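Local coordinates for protein putative glycerophosphodiester phosphodiesterase (Galdieria sulphuraria, PDB 2O55) that is a putative glycerophosphodiester phosphodiesterase, a member of a family built on the TIM-barrel fold, at residues V144-F149 and P162-T167. Residues are numbered along the deposited sequence; the frame is centred on the assembly and turned at random.
Sequences VDYCSF and PDVKIT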
loop_
_atom_site.group_PDB
_atom_site.type_symbol
_atom_site.label_atom_id
_atom_site.label_comp_id
_atom_site.label_asym_id
_atom_site.label_seq_id
_atom_site.Cartn_x
_atom_site.Cartn_y
_atom_site.Cartn_z
ATOM N N VAL A 144 4.590 -10.149 -0.572
ATOM C CA VAL A 144 4.866 -8.720 -0.505
ATOM C C VAL A 144 5.001 -8.155 -1.911
ATOM O O VAL A 144 5.760 -8.684 -2.739
ATOM C CB VAL A 144 6.119 -8.429 0.379
ATOM C CG1 VAL A 144 6.923 -7.307 -0.162
ATOM C CG2 VAL A 144 5.707 -8.119 1.804
ATOM N N ASP A 145 4.261 -7.075 -2.153
ATOM C CA ASP A 145 4.264 -6.365 -3.414
ATOM C C ASP A 145 4.563 -4.892 -3.141
ATOM O O ASP A 145 3.856 -4.244 -2.364
ATOM C CB ASP A 145 2.890 -6.500 -4.042
ATOM C CG ASP A 145 2.898 -6.213 -5.517
ATOM O OD1 ASP A 145 2.409 -7.086 -6.279
ATOM O OD2 ASP A 145 3.400 -5.133 -5.920
ATOM N N TYR A 146 5.613 -4.362 -3.768
ATOM C CA TYR A 146 6.053 -2.980 -3.511
ATOM C C TYR A 146 5.500 -2.063 -4.581
ATOM O O TYR A 146 5.507 -2.407 -5.779
ATOM C CB TYR A 146 7.574 -2.845 -3.511
ATOM C CG TYR A 146 8.319 -3.947 -2.804
ATOM C CD1 TYR A 146 8.686 -5.090 -3.494
ATOM C CD2 TYR A 146 8.682 -3.837 -1.446
ATOM C CE1 TYR A 146 9.376 -6.116 -2.865
ATOM C CE2 TYR A 146 9.386 -4.862 -0.791
ATOM C CZ TYR A 146 9.733 -6.001 -1.522
ATOM O OH TYR A 146 10.413 -7.057 -0.962
ATOM N N CYS A 147 5.024 -0.891 -4.166
ATOM C CA CYS A 147 4.494 0.065 -5.124
ATOM C C CYS A 147 4.871 1.507 -4.802
ATOM O O CYS A 147 5.322 1.809 -3.683
ATOM C CB CYS A 147 2.991 -0.078 -5.221
ATOM S SG CYS A 147 2.285 0.308 -3.683
ATOM N N SER A 148 4.692 2.383 -5.798
ATOM C CA SER A 148 5.060 3.781 -5.691
ATOM C C SER A 148 4.463 4.583 -6.830
ATOM O O SER A 148 4.157 4.033 -7.898
ATOM C CB SER A 148 6.575 3.913 -5.713
ATOM O OG SER A 148 6.964 5.265 -5.600
ATOM N N PHE A 149 4.279 5.879 -6.587
ATOM C CA PHE A 149 4.008 6.834 -7.653
ATOM C C PHE A 149 5.262 7.144 -8.416
ATOM O O PHE A 149 5.204 7.431 -9.607
ATOM C CB PHE A 149 3.415 8.112 -7.102
ATOM C CG PHE A 149 2.025 7.946 -6.672
ATOM C CD1 PHE A 149 1.692 8.000 -5.332
ATOM C CD2 PHE A 149 1.034 7.646 -7.602
ATOM C CE1 PHE A 149 0.377 7.818 -4.925
ATOM C CE2 PHE A 149 -0.278 7.454 -7.194
ATOM C CZ PHE A 149 -0.602 7.550 -5.852
ATOM N N PRO A 162 15.684 -8.897 -8.688
ATOM C CA PRO A 162 14.698 -8.895 -9.774
ATOM C C PRO A 162 13.428 -9.692 -9.466
ATOM O O PRO A 162 12.401 -9.477 -10.118
ATOM C CB PRO A 162 15.437 -9.549 -10.951
ATOM C CG PRO A 162 16.898 -9.584 -10.566
ATOM C CD PRO A 162 16.964 -9.530 -9.071
ATOM N N ASP A 163 13.488 -10.600 -8.498
ATOM C CA ASP A 163 12.320 -11.420 -8.136
ATOM C C ASP A 163 11.234 -10.623 -7.470
ATOM O O ASP A 163 10.109 -11.086 -7.401
ATOM C CB ASP A 163 12.695 -12.536 -7.156
ATOM C CG ASP A 163 13.432 -13.669 -7.819
ATOM O OD1 ASP A 163 13.472 -13.691 -9.074
ATOM O OD2 ASP A 163 13.961 -14.539 -7.089
ATOM N N VAL A 164 11.564 -9.454 -6.931
ATOM C CA VAL A 164 10.585 -8.720 -6.152
ATOM C C VAL A 164 9.382 -8.448 -7.033
ATOM O O VAL A 164 9.530 -8.212 -8.239
ATOM C CB VAL A 164 11.115 -7.400 -5.575
ATOM C CG1 VAL A 164 12.231 -7.663 -4.609
ATOM C CG2 VAL A 164 11.546 -6.445 -6.677
ATOM N N LYS A 165 8.201 -8.519 -6.425
ATOM C CA LYS A 165 6.966 -8.106 -7.077
ATOM C C LYS A 165 6.669 -6.607 -6.869
ATOM O O LYS A 165 6.702 -6.096 -5.751
ATOM C CB LYS A 165 5.799 -8.980 -6.627
ATOM C CG LYS A 165 5.979 -10.452 -6.972
ATOM C CD LYS A 165 4.745 -11.035 -7.684
ATOM C CE LYS A 165 3.377 -10.383 -7.230
ATOM N NZ LYS A 165 2.917 -10.620 -5.800
ATOM N N ILE A 166 6.384 -5.917 -7.970
ATOM C CA ILE A 166 6.127 -4.478 -7.946
ATOM C C ILE A 166 4.892 -4.065 -8.753
ATOM O O ILE A 166 4.599 -4.614 -9.829
ATOM C CB ILE A 166 7.359 -3.669 -8.389
ATOM C CG1 ILE A 166 7.583 -3.780 -9.890
ATOM C CG2 ILE A 166 8.602 -4.148 -7.640
ATOM C CD1 ILE A 166 8.504 -2.735 -10.425
ATOM N N THR A 167 4.169 -3.098 -8.200
ATOM C CA THR A 167 3.004 -2.532 -8.852
ATOM C C THR A 167 3.300 -1.069 -9.109
ATOM O O THR A 167 3.681 -0.336 -8.194
ATOM C CB THR A 167 1.767 -2.659 -7.957
ATOM O OG1 THR A 167 1.552 -4.036 -7.658
ATOM C CG2 THR A 167 0.506 -2.082 -8.626
#
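The hydroxyl of T167 gives its hydrogen to the carboxylate of D145, with OG1 2.8 Å from D145 OD2. It reaches that oxygen from above the carboxylate plane, 47° out of it, and the two side chains cross at about a right angle. Torsion brings the acceptor there: D145 holds CG anti to its own nitrogen (chi1 -161°), swinging the acid over the neighbouring strand. Threonine suits the other side, being beta-branched, at ease in a strand, and able to carry a donor on a short stem. The other carboxylate oxygen, D145 OD1, makes a long salt bridge of 3.6 Å to K165 NZ. Lysine fits this exposed place because its long, bent chain carries the ammonium outward to end near the acid, whose negative charge the two partners would be expected to stabilise. Beneath these side chains Y146 bonds to both flanks of I166, its N to K165 O and its O to T167 N, each 2.9 Å long, the pattern of a parallel bridge. The two strands belong to a right-handed beta-alpha-beta crossover, one step of the TIM barrel: 144-148 leads through helix 151-160 into 165-169, and 110-115 pairs with the first strand on its other edge. On the face carrying Y146 and I166 the sheet meets its helices. The tyrosine ring extends past the backbone to V164, CE1 lying 3.5 Å from V164 CB, while V144 CG1 rests over one ring face, toward its rim. L131, L132 and V135 of helix 127-136 also touch this ring, a long flat group able to span from strand to helix. I166, branched and apolar, packs on L154 and K158 of helix 151-160, which Y146 also reaches at L157.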